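Local structure of insulinase family protease (Yersinia pestis, 3GO9) at residues A[22-27]-A[405-410]; A[38-43]-A[215-220]; A[46-51]-A[386-391]; A[97-102]-A[117-122]. The protein is a predicted protease of the insulinase (M16) family, related to zinc peptidases, though whether it cleaves peptides itself is uncertain. All coordinates share one frame; numbering follows the deposited sequence.

Contact 1 (A[22-27]-A[405-410]); sequences PDPAWQ and DIAPEQ. With ZN (zinc ion), chain F.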
loop_
_atom_site.group_PDB
_atom_site.type_symbol
_atom_site.label_atom_id
_atom_site.label_comp_id
_atom_site.label_asym_id
_atom_site.label_seq_id
_atom_site.Cartn_x
_atom_site.Cartn_y
_atom_site.Cartn_z
ATOM N N PRO A 22 5.473 19.308 -5.192
ATOM C CA PRO A 22 4.314 18.413 -5.341
ATOM C C PRO A 22 3.775 18.435 -6.734
ATOM O O PRO A 22 3.814 19.454 -7.388
ATOM C CB PRO A 22 3.280 18.985 -4.358
ATOM C CG PRO A 22 4.166 19.730 -3.294
ATOM C CD PRO A 22 5.241 20.337 -4.148
ATOM N N ASP A 23 3.272 17.314 -7.236
ATOM C CA ASP A 23 2.874 17.268 -8.628
ATOM C C ASP A 23 1.634 18.146 -8.818
ATOM O O ASP A 23 0.598 17.854 -8.239
ATOM C CB ASP A 23 2.570 15.808 -8.992
ATOM C CG ASP A 23 2.152 15.630 -10.434
ATOM O OD1 ASP A 23 2.072 16.623 -11.181
ATOM O OD2 ASP A 23 1.934 14.472 -10.842
ATOM N N PRO A 24 1.717 19.230 -9.602
ATOM C CA PRO A 24 0.600 20.160 -9.729
ATOM C C PRO A 24 -0.533 19.572 -10.576
ATOM O O PRO A 24 -1.632 20.107 -10.552
ATOM C CB PRO A 24 1.248 21.388 -10.423
ATOM C CG PRO A 24 2.312 20.834 -11.202
ATOM C CD PRO A 24 2.885 19.691 -10.385
ATOM N N ALA A 25 -0.301 18.441 -11.235
ATOM C CA ALA A 25 -1.369 17.759 -11.945
ATOM C C ALA A 25 -2.508 17.328 -10.989
ATOM O O ALA A 25 -3.676 17.221 -11.428
ATOM C CB ALA A 25 -0.838 16.581 -12.661
ATOM N N TRP A 26 -2.186 17.085 -9.721
ATOM C CA TRP A 26 -3.175 16.732 -8.697
ATOM C C TRP A 26 -3.743 17.985 -8.081
ATOM O O TRP A 26 -3.061 18.582 -7.198
ATOM C CB TRP A 26 -2.591 15.827 -7.623
ATOM C CG TRP A 26 -2.573 14.395 -8.000
ATOM C CD1 TRP A 26 -1.560 13.697 -8.524
ATOM C CD2 TRP A 26 -3.653 13.506 -7.876
ATOM N NE1 TRP A 26 -1.910 12.409 -8.720
ATOM C CE2 TRP A 26 -3.226 12.259 -8.351
ATOM C CE3 TRP A 26 -4.964 13.655 -7.420
ATOM C CZ2 TRP A 26 -4.035 11.164 -8.360
ATOM C CZ3 TRP A 26 -5.776 12.551 -7.408
ATOM C CH2 TRP A 26 -5.307 11.308 -7.884
ATOM N N GLN A 27 -4.942 18.379 -8.553
ATOM C CA GLN A 27 -5.709 19.508 -8.082
ATOM C C GLN A 27 -6.303 19.151 -6.743
ATOM O O GLN A 27 -6.816 18.053 -6.562
ATOM C CB GLN A 27 -6.849 19.872 -9.010
ATOM C CG GLN A 27 -6.442 20.007 -10.498
ATOM C CD GLN A 27 -7.603 20.227 -11.417
ATOM O OE1 GLN A 27 -7.707 19.571 -12.466
ATOM N NE2 GLN A 27 -8.505 21.144 -11.034
ATOM N N ASP A 405 5.114 12.326 -3.842
ATOM C CA ASP A 405 4.715 12.430 -5.272
ATOM C C ASP A 405 5.096 13.789 -5.838
ATOM O O ASP A 405 4.580 14.818 -5.418
ATOM C CB ASP A 405 3.192 12.193 -5.415
ATOM C CG ASP A 405 2.711 12.166 -6.837
ATOM O OD1 ASP A 405 3.507 12.567 -7.749
ATOM O OD2 ASP A 405 1.455 11.850 -7.000
ATOM N N ILE A 406 6.064 13.798 -6.736
ATOM C CA ILE A 406 6.644 15.026 -7.220
ATOM C C ILE A 406 6.306 15.293 -8.680
ATOM O O ILE A 406 5.995 14.354 -9.399
ATOM C CB ILE A 406 8.180 15.099 -7.000
ATOM C CG1 ILE A 406 8.963 14.029 -7.700
ATOM C CG2 ILE A 406 8.418 15.108 -5.491
ATOM C CD1 ILE A 406 10.461 14.297 -7.658
ATOM N N ALA A 407 6.409 16.558 -9.105
ATOM C CA ALA A 407 6.185 16.899 -10.526
ATOM C C ALA A 407 7.039 16.018 -11.414
ATOM O O ALA A 407 8.215 15.810 -11.142
ATOM C CB ALA A 407 6.514 18.381 -10.776
ATOM N N PRO A 408 6.466 15.505 -12.509
ATOM C CA PRO A 408 7.241 14.533 -13.280
ATOM C C PRO A 408 8.461 15.150 -13.959
ATOM O O PRO A 408 9.479 14.463 -14.093
ATOM C CB PRO A 408 6.212 13.977 -14.293
ATOM C CG PRO A 408 5.046 14.943 -14.257
ATOM C CD PRO A 408 5.031 15.533 -12.869
ATOM N N GLU A 409 8.420 16.431 -14.348
ATOM C CA GLU A 409 9.609 17.034 -14.902
ATOM C C GLU A 409 10.700 17.156 -13.842
ATOM O O GLU A 409 11.889 16.994 -14.180
ATOM C CB GLU A 409 9.353 18.391 -15.528
ATOM C CG GLU A 409 8.531 18.309 -16.778
ATOM C CD GLU A 409 8.114 19.667 -17.214
ATOM O OE1 GLU A 409 7.317 20.286 -16.476
ATOM O OE2 GLU A 409 8.611 20.125 -18.233
ATOM N N GLN A 410 10.307 17.422 -12.599
ATOM C CA GLN A 410 11.333 17.496 -11.533
ATOM C C GLN A 410 11.899 16.114 -11.267
ATOM O O GLN A 410 13.112 15.959 -11.145
ATOM C CB GLN A 410 10.786 18.069 -10.252
ATOM C CG GLN A 410 11.914 18.334 -9.216
ATOM C CD GLN A 410 11.382 18.912 -7.944
ATOM O OE1 GLN A 410 10.443 18.371 -7.391
ATOM N NE2 GLN A 410 11.979 20.062 -7.478
HETATM ZN ZN ZN F . 6.945 22.006 -17.693
HETATM O O HOH W 1 1.148 12.159 -9.661
HETATM O O HOH W 2 2.107 15.498 -4.575
HETATM O O HOH W 3 5.723 20.916 -18.506
#
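Pro22 and Ile406 form a single beta bridge, their CA atoms 4.5 Å apart, and beside it Asp23 N makes a weak hydrogen bond of 3.4 Å to Asp405 O. Water 2 also donates to that carbonyl. The two aspartates bring like charges close: Asp23 OD2 stops 4.0 Å from Asp405 OD1, with the carboxylate planes turned 66° apart. Between them, water 1 gives one hydrogen to Asp23 OD2 and the other to Asp405 OD2, and lies in the plane of the indole at the edge of Trp26, accepting weakly from NE1. Arg395 forms a salt bridge with Asp405 OD2 and a cation-pi contact with Trp26, and its positive charge probably offsets part of the repulsion between the two carboxylates. The other oxygen, Asp23 OD1, accepts Ala25 N at 3.0 Å from above the carboxylate plane, closing an Asx turn, and Pro408 CD packs 3.6 Å from the same Asp23 OD1. Pro24 CD rests on Ala407 CB. Ala407 is the N-cap residue of helix 408-421, whose Glu409 binds a zinc ion, while Trp26 leads into edge strand 26-30 and its side chain packs against Gln38 and Leu40 of strand 36-41.

Contact 2 (A[38-43]-A[215-220]); sequences QLLATP and YVVGNV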
loop_
_atom_site.group_PDB
_atom_site.type_symbol
_atom_site.label_atom_id
_atom_site.label_comp_id
_atom_site.label_asym_id
_atom_site.label_seq_id
_atom_site.Cartn_x
_atom_site.Cartn_y
_atom_site.Cartn_z
ATOM N N GLN A 38 -9.289 15.576 -4.124
ATOM C CA GLN A 38 -8.131 15.608 -4.978
ATOM C C GLN A 38 -8.554 15.052 -6.325
ATOM O O GLN A 38 -9.183 14.025 -6.385
ATOM C CB GLN A 38 -6.990 14.797 -4.407
ATOM C CG GLN A 38 -6.527 15.168 -3.024
ATOM C CD GLN A 38 -5.257 14.466 -2.578
ATOM O OE1 GLN A 38 -4.489 13.890 -3.383
ATOM N NE2 GLN A 38 -5.035 14.480 -1.275
ATOM N N LEU A 39 -8.191 15.741 -7.407
ATOM C CA LEU A 39 -8.610 15.368 -8.734
ATOM C C LEU A 39 -7.382 15.340 -9.674
ATOM O O LEU A 39 -6.578 16.281 -9.737
ATOM C CB LEU A 39 -9.623 16.400 -9.243
ATOM C CG LEU A 39 -9.972 16.415 -10.696
ATOM C CD1 LEU A 39 -10.509 15.056 -11.147
ATOM C CD2 LEU A 39 -11.004 17.548 -10.863
ATOM N N LEU A 40 -7.259 14.261 -10.422
ATOM C CA LEU A 40 -6.287 14.139 -11.457
ATOM C C LEU A 40 -7.020 14.000 -12.790
ATOM O O LEU A 40 -7.555 12.942 -13.088
ATOM C CB LEU A 40 -5.391 12.890 -11.239
ATOM C CG LEU A 40 -4.261 12.720 -12.268
ATOM C CD1 LEU A 40 -3.297 13.908 -12.265
ATOM C CD2 LEU A 40 -3.486 11.380 -12.137
ATOM N N ALA A 41 -7.069 15.069 -13.592
ATOM C CA ALA A 41 -7.636 14.934 -14.935
ATOM C C ALA A 41 -6.642 14.202 -15.848
ATOM O O ALA A 41 -5.438 14.513 -15.835
ATOM C CB ALA A 41 -7.945 16.348 -15.510
ATOM N N THR A 42 -7.144 13.286 -16.690
ATOM C CA THR A 42 -6.279 12.460 -17.536
ATOM C C THR A 42 -6.722 12.547 -19.003
ATOM O O THR A 42 -7.292 11.609 -19.566
ATOM C CB THR A 42 -6.292 11.001 -17.057
ATOM O OG1 THR A 42 -7.627 10.478 -17.137
ATOM C CG2 THR A 42 -5.740 10.919 -15.617
ATOM N N PRO A 43 -6.406 13.662 -19.631
ATOM C CA PRO A 43 -6.773 13.748 -21.046
ATOM C C PRO A 43 -5.948 12.783 -21.900
ATOM O O PRO A 43 -6.342 12.536 -23.033
ATOM C CB PRO A 43 -6.441 15.217 -21.387
ATOM C CG PRO A 43 -5.471 15.636 -20.384
ATOM C CD PRO A 43 -5.849 14.927 -19.130
ATOM N N TYR A 215 -10.946 11.159 -3.846
ATOM C CA TYR A 215 -10.011 11.229 -4.944
ATOM C C TYR A 215 -10.727 10.817 -6.223
ATOM O O TYR A 215 -11.535 9.907 -6.216
ATOM C CB TYR A 215 -8.840 10.229 -4.773
ATOM C CG TYR A 215 -8.049 10.363 -3.495
ATOM C CD1 TYR A 215 -6.793 10.980 -3.515
ATOM C CD2 TYR A 215 -8.506 9.834 -2.331
ATOM C CE1 TYR A 215 -6.052 11.124 -2.327
ATOM C CE2 TYR A 215 -7.808 9.980 -1.163
ATOM C CZ TYR A 215 -6.560 10.620 -1.194
ATOM O OH TYR A 215 -5.815 10.727 -0.003
ATOM N N VAL A 216 -10.415 11.504 -7.332
ATOM C CA VAL A 216 -10.998 11.212 -8.609
ATOM C C VAL A 216 -9.858 11.238 -9.632
ATOM O O VAL A 216 -9.097 12.246 -9.709
ATOM C CB VAL A 216 -12.054 12.244 -9.030
ATOM C CG1 VAL A 216 -12.641 11.959 -10.446
ATOM C CG2 VAL A 216 -13.181 12.331 -7.976
ATOM N N VAL A 217 -9.813 10.204 -10.461
ATOM C CA VAL A 217 -8.877 10.173 -11.598
ATOM C C VAL A 217 -9.647 9.842 -12.862
ATOM O O VAL A 217 -10.345 8.810 -12.910
ATOM C CB VAL A 217 -7.837 9.074 -11.413
ATOM C CG1 VAL A 217 -6.917 8.933 -12.659
ATOM C CG2 VAL A 217 -6.979 9.378 -10.142
ATOM N N GLY A 218 -9.447 10.657 -13.896
ATOM C CA GLY A 218 -10.082 10.336 -15.165
ATOM C C GLY A 218 -10.223 11.515 -16.060
ATOM O O GLY A 218 -9.842 12.631 -15.728
ATOM N N ASN A 219 -10.751 11.267 -17.256
ATOM C CA ASN A 219 -10.887 12.338 -18.232
ATOM C C ASN A 219 -12.179 13.034 -17.930
ATOM O O ASN A 219 -13.188 12.835 -18.607
ATOM C CB ASN A 219 -10.882 11.796 -19.659
ATOM C CG ASN A 219 -10.982 12.929 -20.688
ATOM O OD1 ASN A 219 -10.473 14.023 -20.458
ATOM N ND2 ASN A 219 -11.548 12.628 -21.862
ATOM N N VAL A 220 -12.164 13.810 -16.860
ATOM C CA VAL A 220 -13.337 14.473 -16.412
ATOM C C VAL A 220 -13.227 15.971 -16.685
ATOM O O VAL A 220 -12.165 16.457 -17.001
ATOM C CB VAL A 220 -13.565 14.227 -14.919
ATOM C CG1 VAL A 220 -13.612 12.741 -14.644
ATOM C CG2 VAL A 220 -12.479 14.784 -14.138
#
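Gln38 and Tyr215 share one first torsion, chi1 -56°, which sets CG opposite the carbonyl carbon in each and sends amide and phenol off the sheet side by side. They belong to strands 36-41 and 212-218, parallel neighbours in the mixed sheet of the M16 insulinase-type fold, and the two short segments run within 4° of each other. Gln38 OE1 lies 3.3 Å from Tyr215 CE1, the amide and ring planes 61° apart; the polar ends are held from beyond the pair, Gln38 OE1 by Arg395 and Tyr215 OH by Gln399.

The backbone bonds alternate in the manner of parallel strands. Val216 brackets Leu39, its N donating to Gln38 O and its O accepting Leu40 N at 2.8 Å. Leu40 in turn brackets Val217 by giving its O to Gly218 N at 3.1 Å. Alpha hydrogens fill the intervals, as where Tyr215 CA approaches Gln38 O.

On the face of Leu39 and Val216, Leu39 CD1 reaches over to Val216 CG1 and, 3.6 Å away, to Val220 CG2; Ile225 of helix 222-233 covers both Leu39 and Val216. On the other face Leu40 CB meets Val217 CG2, with Trp26 of strand 26-30 and Met392 of helix 388-401 packed on Val217. The side chains of Thr42 and Val217 cross at about a right angle, CG2 to CG1. Thr42 N reaches Gly218 O at 2.9 Å from well above the carbonyl plane, and Thr42 OG1 presses to 3.0 Å from Gly218 C.

Contact 3 (A[46-51]-A[386-391]); sequences PSDRIE and TDTDIL. With ZN (zinc ion), chain B.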
loop_
_atom_site.group_PDB
_atom_site.type_symbol
_atom_site.label_atom_id
_atom_site.label_comp_id
_atom_site.label_asym_id
_atom_site.label_seq_id
_atom_site.Cartn_x
_atom_site.Cartn_y
_atom_site.Cartn_z
ATOM N N PRO A 46 -8.272 9.270 -22.583
ATOM C CA PRO A 46 -9.519 9.929 -22.792
ATOM C C PRO A 46 -10.720 9.006 -22.695
ATOM O O PRO A 46 -11.794 9.492 -22.371
ATOM C CB PRO A 46 -9.376 10.507 -24.215
ATOM C CG PRO A 46 -8.410 9.614 -24.857
ATOM C CD PRO A 46 -7.417 9.353 -23.781
ATOM N N SER A 47 -10.508 7.696 -22.920
ATOM C CA SER A 47 -11.555 6.689 -22.944
ATOM C C SER A 47 -11.542 5.723 -21.743
ATOM O O SER A 47 -12.390 4.818 -21.661
ATOM C CB SER A 47 -11.475 5.900 -24.259
ATOM O OG SER A 47 -10.320 5.090 -24.320
ATOM N N ASP A 48 -10.604 5.927 -20.803
ATOM C CA ASP A 48 -10.441 5.011 -19.702
ATOM C C ASP A 48 -11.539 5.271 -18.624
ATOM O O ASP A 48 -12.192 6.313 -18.580
ATOM C CB ASP A 48 -9.054 5.236 -19.131
ATOM C CG ASP A 48 -8.466 4.029 -18.489
ATOM O OD1 ASP A 48 -9.187 3.006 -18.236
ATOM O OD2 ASP A 48 -7.252 4.127 -18.201
ATOM N N ARG A 49 -11.714 4.306 -17.748
ATOM C CA ARG A 49 -12.728 4.390 -16.697
ATOM C C ARG A 49 -12.371 5.482 -15.676
ATOM O O ARG A 49 -11.174 5.834 -15.472
ATOM C CB ARG A 49 -12.868 3.019 -16.008
ATOM C CG ARG A 49 -13.466 1.920 -16.938
ATOM C CD ARG A 49 -13.776 0.693 -16.173
ATOM N NE ARG A 49 -14.993 0.732 -15.352
ATOM C CZ ARG A 49 -16.236 0.493 -15.786
ATOM N NH1 ARG A 49 -16.445 0.201 -17.070
ATOM N NH2 ARG A 49 -17.258 0.497 -14.973
ATOM N N ILE A 50 -13.415 6.039 -15.079
ATOM C CA ILE A 50 -13.260 7.139 -14.106
ATOM C C ILE A 50 -13.206 6.463 -12.785
ATOM O O ILE A 50 -14.172 5.770 -12.395
ATOM C CB ILE A 50 -14.415 8.099 -14.166
ATOM C CG1 ILE A 50 -14.641 8.639 -15.571
ATOM C CG2 ILE A 50 -14.300 9.249 -13.130
ATOM C CD1 ILE A 50 -13.418 9.129 -16.230
ATOM N N GLU A 51 -12.126 6.711 -12.018
ATOM C CA GLU A 51 -11.936 6.077 -10.713
ATOM C C GLU A 51 -12.205 7.053 -9.576
ATOM O O GLU A 51 -11.669 8.140 -9.570
ATOM C CB GLU A 51 -10.518 5.520 -10.578
ATOM C CG GLU A 51 -10.146 4.480 -11.639
ATOM C CD GLU A 51 -10.939 3.191 -11.485
ATOM O OE1 GLU A 51 -11.223 2.806 -10.326
ATOM O OE2 GLU A 51 -11.250 2.528 -12.522
ATOM N N THR A 386 -0.440 4.171 -18.750
ATOM C CA THR A 386 -0.886 3.795 -17.389
ATOM C C THR A 386 -2.402 4.015 -17.192
ATOM O O THR A 386 -2.938 5.122 -17.258
ATOM C CB THR A 386 -0.085 4.519 -16.310
ATOM O OG1 THR A 386 1.318 4.237 -16.508
ATOM C CG2 THR A 386 -0.458 4.038 -14.899
ATOM N N ASP A 387 -3.070 2.895 -16.919
ATOM C CA ASP A 387 -4.516 2.826 -16.626
ATOM C C ASP A 387 -4.830 3.753 -15.417
ATOM O O ASP A 387 -4.083 3.887 -14.470
ATOM C CB ASP A 387 -4.794 1.361 -16.263
ATOM C CG ASP A 387 -6.265 0.990 -16.100
ATOM O OD1 ASP A 387 -7.050 1.789 -15.603
ATOM O OD2 ASP A 387 -6.596 -0.177 -16.414
ATOM N N THR A 388 -5.969 4.420 -15.503
ATOM C CA THR A 388 -6.466 5.278 -14.409
ATOM C C THR A 388 -6.481 4.579 -13.043
ATOM O O THR A 388 -6.188 5.192 -12.048
ATOM C CB THR A 388 -7.847 5.858 -14.732
ATOM O OG1 THR A 388 -8.717 4.786 -15.109
ATOM C CG2 THR A 388 -7.769 6.894 -15.874
ATOM N N ASP A 389 -6.775 3.287 -12.999
ATOM C CA ASP A 389 -6.716 2.624 -11.687
ATOM C C ASP A 389 -5.323 2.499 -11.069
ATOM O O ASP A 389 -5.155 2.491 -9.837
ATOM C CB ASP A 389 -7.440 1.294 -11.680
ATOM C CG ASP A 389 -6.634 0.162 -12.288
ATOM O OD1 ASP A 389 -5.758 -0.372 -11.614
ATOM O OD2 ASP A 389 -6.883 -0.153 -13.445
ATOM N N ILE A 390 -4.291 2.419 -11.920
ATOM C CA ILE A 390 -2.916 2.399 -11.473
ATOM C C ILE A 390 -2.469 3.780 -10.994
ATOM O O ILE A 390 -1.806 3.902 -9.923
ATOM C CB ILE A 390 -1.948 1.796 -12.532
ATOM C CG1 ILE A 390 -2.333 0.328 -12.780
ATOM C CG2 ILE A 390 -0.468 1.929 -12.045
ATOM C CD1 ILE A 390 -1.651 -0.285 -14.008
ATOM N N LEU A 391 -2.838 4.829 -11.754
ATOM C CA LEU A 391 -2.612 6.186 -11.296
ATOM C C LEU A 391 -3.232 6.372 -9.903
ATOM O O LEU A 391 -2.647 7.034 -9.025
ATOM C CB LEU A 391 -3.194 7.211 -12.288
ATOM C CG LEU A 391 -2.609 7.229 -13.682
ATOM C CD1 LEU A 391 -3.392 8.209 -14.626
ATOM C CD2 LEU A 391 -1.110 7.567 -13.662
HETATM ZN ZN ZN B . -8.696 0.031 -15.033
HETATM O O HOH W 4 -9.667 0.623 -17.180
HETATM O O HOH W 5 -9.514 2.128 -14.358
#
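Thr388 N comes down on Asp48 OD2 from 47° above the carboxylate plane, in a nearly straight bond of 3.0 Å. Asp48 OD1 is met on its anti side, but tilted out of the plane, by Arg49 N and also accepts a hydrogen from water 4, while Arg45 forms a salt bridge with OD2. The carboxylate of Asp387 is inclined 49° to that of Asp48, and its two oxygens straddle the zinc ion at 2.5 Å each from OD1 and OD2. Above its plane, Asp387 OD1 takes Asp389 N at 3.0 Å.

Asp387 is the N-cap residue of helix 388-401, and this is its capping bond; the helix here begins against the approach to strand 50-56, and the same cap is a metal ligand. Asp389 OD2 and waters 4 and 5 also coordinate the ion, and Asp99 and Glu101 complete the site. Glu51 OE1 is paired with Arg53 and Asp389 OD1 with Arg102, which with zinc probably offset the negative charge here. Thr388 has OG1 between its backbone N and carbonyl carbon (chi1 52°), from where it donates to Arg49 O at 2.7 Å and accepts from water 5. Water 5 gives its other hydrogen to Glu51 OE2 at 2.6 Å, so Glu51 acts from the second shell, bent at chi2 and lying alongside Asp389, with OE2 also hydrogen-bonded to Ser119 OG.

Contact 4 (A[97-102]-A[117-122]); sequences GIDNER and SLSLPN. With ZN (zinc ion), chain B.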
loop_
_atom_site.group_PDB
_atom_site.type_symbol
_atom_site.label_atom_id
_atom_site.label_comp_id
_atom_site.label_asym_id
_atom_site.label_seq_id
_atom_site.Cartn_x
_atom_site.Cartn_y
_atom_site.Cartn_z
ATOM N N GLY A 97 -20.063 -0.312 -11.853
ATOM C CA GLY A 97 -19.153 0.421 -10.988
ATOM C C GLY A 97 -17.875 -0.265 -10.601
ATOM O O GLY A 97 -17.218 0.181 -9.654
ATOM N N ILE A 98 -17.560 -1.365 -11.276
ATOM C CA ILE A 98 -16.382 -2.177 -11.019
ATOM C C ILE A 98 -15.415 -2.141 -12.227
ATOM O O ILE A 98 -15.842 -2.226 -13.379
ATOM C CB ILE A 98 -16.746 -3.622 -10.679
ATOM C CG1 ILE A 98 -17.770 -3.715 -9.508
ATOM C CG2 ILE A 98 -15.538 -4.442 -10.286
ATOM C CD1 ILE A 98 -17.265 -3.125 -8.203
ATOM N N ASP A 99 -14.135 -1.999 -11.957
ATOM C CA ASP A 99 -13.104 -1.883 -13.017
ATOM C C ASP A 99 -13.011 -3.186 -13.816
ATOM O O ASP A 99 -13.313 -4.264 -13.333
ATOM C CB ASP A 99 -11.754 -1.504 -12.415
ATOM C CG ASP A 99 -10.751 -0.862 -13.414
ATOM O OD1 ASP A 99 -11.071 -0.659 -14.596
ATOM O OD2 ASP A 99 -9.610 -0.533 -12.973
ATOM N N ASN A 100 -12.558 -3.064 -15.058
ATOM C CA ASN A 100 -12.390 -4.240 -15.926
ATOM C C ASN A 100 -11.268 -5.200 -15.529
ATOM O O ASN A 100 -11.313 -6.406 -15.830
ATOM C CB ASN A 100 -12.163 -3.742 -17.344
ATOM C CG ASN A 100 -13.328 -3.043 -17.905
ATOM O OD1 ASN A 100 -14.478 -3.447 -17.713
ATOM N ND2 ASN A 100 -13.066 -2.016 -18.700
ATOM N N GLU A 101 -10.255 -4.669 -14.878
ATOM C CA GLU A 101 -9.139 -5.432 -14.342
ATOM C C GLU A 101 -8.815 -4.914 -12.953
ATOM O O GLU A 101 -9.221 -3.787 -12.580
ATOM C CB GLU A 101 -7.945 -5.404 -15.268
ATOM C CG GLU A 101 -7.369 -4.056 -15.378
ATOM C CD GLU A 101 -8.262 -3.143 -16.206
ATOM O OE1 GLU A 101 -8.736 -2.099 -15.709
ATOM O OE2 GLU A 101 -8.583 -3.463 -17.352
ATOM N N ARG A 102 -8.105 -5.719 -12.180
ATOM C CA ARG A 102 -7.773 -5.380 -10.786
ATOM C C ARG A 102 -9.006 -4.852 -10.066
ATOM O O ARG A 102 -8.913 -3.833 -9.350
ATOM C CB ARG A 102 -6.648 -4.343 -10.761
ATOM C CG ARG A 102 -5.349 -4.876 -11.383
ATOM C CD ARG A 102 -4.259 -3.828 -11.485
ATOM N NE ARG A 102 -4.605 -2.824 -12.467
ATOM C CZ ARG A 102 -4.355 -2.913 -13.766
ATOM N NH1 ARG A 102 -4.724 -1.956 -14.591
ATOM N NH2 ARG A 102 -3.705 -3.983 -14.235
ATOM N N SER A 117 -14.726 2.429 -3.096
ATOM C CA SER A 117 -14.174 2.473 -4.440
ATOM C C SER A 117 -15.258 2.266 -5.480
ATOM O O SER A 117 -15.982 1.259 -5.435
ATOM C CB SER A 117 -13.088 1.414 -4.658
ATOM O OG SER A 117 -11.981 1.502 -3.738
ATOM N N LEU A 118 -15.299 3.165 -6.454
ATOM C CA LEU A 118 -16.134 3.040 -7.649
ATOM C C LEU A 118 -15.284 3.278 -8.911
ATOM O O LEU A 118 -14.355 4.104 -8.925
ATOM C CB LEU A 118 -17.308 4.009 -7.618
ATOM C CG LEU A 118 -18.488 3.548 -6.768
ATOM C CD1 LEU A 118 -19.362 4.668 -6.238
ATOM C CD2 LEU A 118 -19.363 2.632 -7.640
ATOM N N SER A 119 -15.599 2.567 -9.987
ATOM C CA SER A 119 -14.910 2.666 -11.262
ATOM C C SER A 119 -16.018 2.739 -12.302
ATOM O O SER A 119 -16.773 1.754 -12.436
ATOM C CB SER A 119 -14.086 1.380 -11.517
ATOM O OG SER A 119 -13.572 1.344 -12.861
ATOM N N LEU A 120 -16.158 3.881 -12.961
ATOM C CA LEU A 120 -17.279 4.151 -13.832
ATOM C C LEU A 120 -16.824 4.116 -15.269
ATOM O O LEU A 120 -15.702 4.487 -15.620
ATOM C CB LEU A 120 -17.861 5.543 -13.571
ATOM C CG LEU A 120 -18.202 5.859 -12.141
ATOM C CD1 LEU A 120 -18.750 7.277 -12.034
ATOM C CD2 LEU A 120 -19.194 4.824 -11.614
ATOM N N PRO A 121 -17.730 3.750 -16.174
ATOM C CA PRO A 121 -17.315 3.889 -17.539
ATOM C C PRO A 121 -17.093 5.323 -17.938
ATOM O O PRO A 121 -17.678 6.236 -17.391
ATOM C CB PRO A 121 -18.498 3.312 -18.343
ATOM C CG PRO A 121 -19.502 2.919 -17.342
ATOM C CD PRO A 121 -19.158 3.509 -16.031
ATOM N N ASN A 122 -16.288 5.493 -18.966
ATOM C CA ASN A 122 -16.043 6.805 -19.488
ATOM C C ASN A 122 -17.296 7.377 -20.148
ATOM O O ASN A 122 -18.182 6.629 -20.563
ATOM C CB ASN A 122 -14.881 6.772 -20.488
ATOM C CG ASN A 122 -14.012 8.019 -20.401
ATOM O OD1 ASN A 122 -14.471 9.132 -20.063
ATOM N ND2 ASN A 122 -12.745 7.829 -20.635
HETATM ZN ZN ZN B . -8.696 0.031 -15.033
HETATM O O HOH W 4 -9.667 0.623 -17.180
HETATM O O HOH W 5 -9.514 2.128 -14.358
#
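Gly97 and Ser119 make the tight half of this contact, where a loop lies against strand 114-120. Ser119 N donates to Gly97 O at 2.9 Å, arriving from above the carbonyl plane, and Gly97 CA comes within 3.1 Å of Ser119 O in a CA-H...O contact. Leu118 CD2 leans to 4.0 Å from Gly97 CA, filling the flank of the glycine. Ser119 turns OG opposite its own backbone N (chi1 170°), which lays the hydroxyl 3.3 Å from Asp99 CA and lets it hydrogen-bond to Glu51.

The other half is looser. Beyond Asp99 the loop leaves the strand and turns to the zinc ion, to which it gives both Asp99 oxygens, OD2 at 2.3 Å from zinc, and Glu101 OE1 at 2.2 Å from zinc. Asn100 and Arg102 are solvent-exposed; Glu101 CG lies above one face of the Arg102 guanidinium, toward its rim, and Arg102 NE forms a salt bridge with Asp389 of helix 388-401. Strand 114-120 thus works on two sides: Leu118 and Leu120 pack on Ala131 of helix 125-140, while Ser119 faces the metal loop, and backbone bonds tie Leu118 and Leu120 to the neighbouring strand 50-56.

Overall arrangement
The four contacts step across one mixed sheet, their centres spreading to 25 Å between contacts 1 and 4. Contact 1 lies at the edge strand and joins contact 2, 14 Å away between centres, through Gln27 O to Leu39 N (2.8 Å) and the packing of Trp26 on Val217. Contacts 2 and 3 are 8 Å apart at their centres and share the probable backbone bond from Glu51 N to Val217 O (2.9 Å). Contacts 3 and 4, 9 Å apart, supply two ligating residues each to one zinc ion and share both its waters. This metal thereby links residues far apart in sequence, whereas the zinc bound by Glu409 at contact 1 is a different ion.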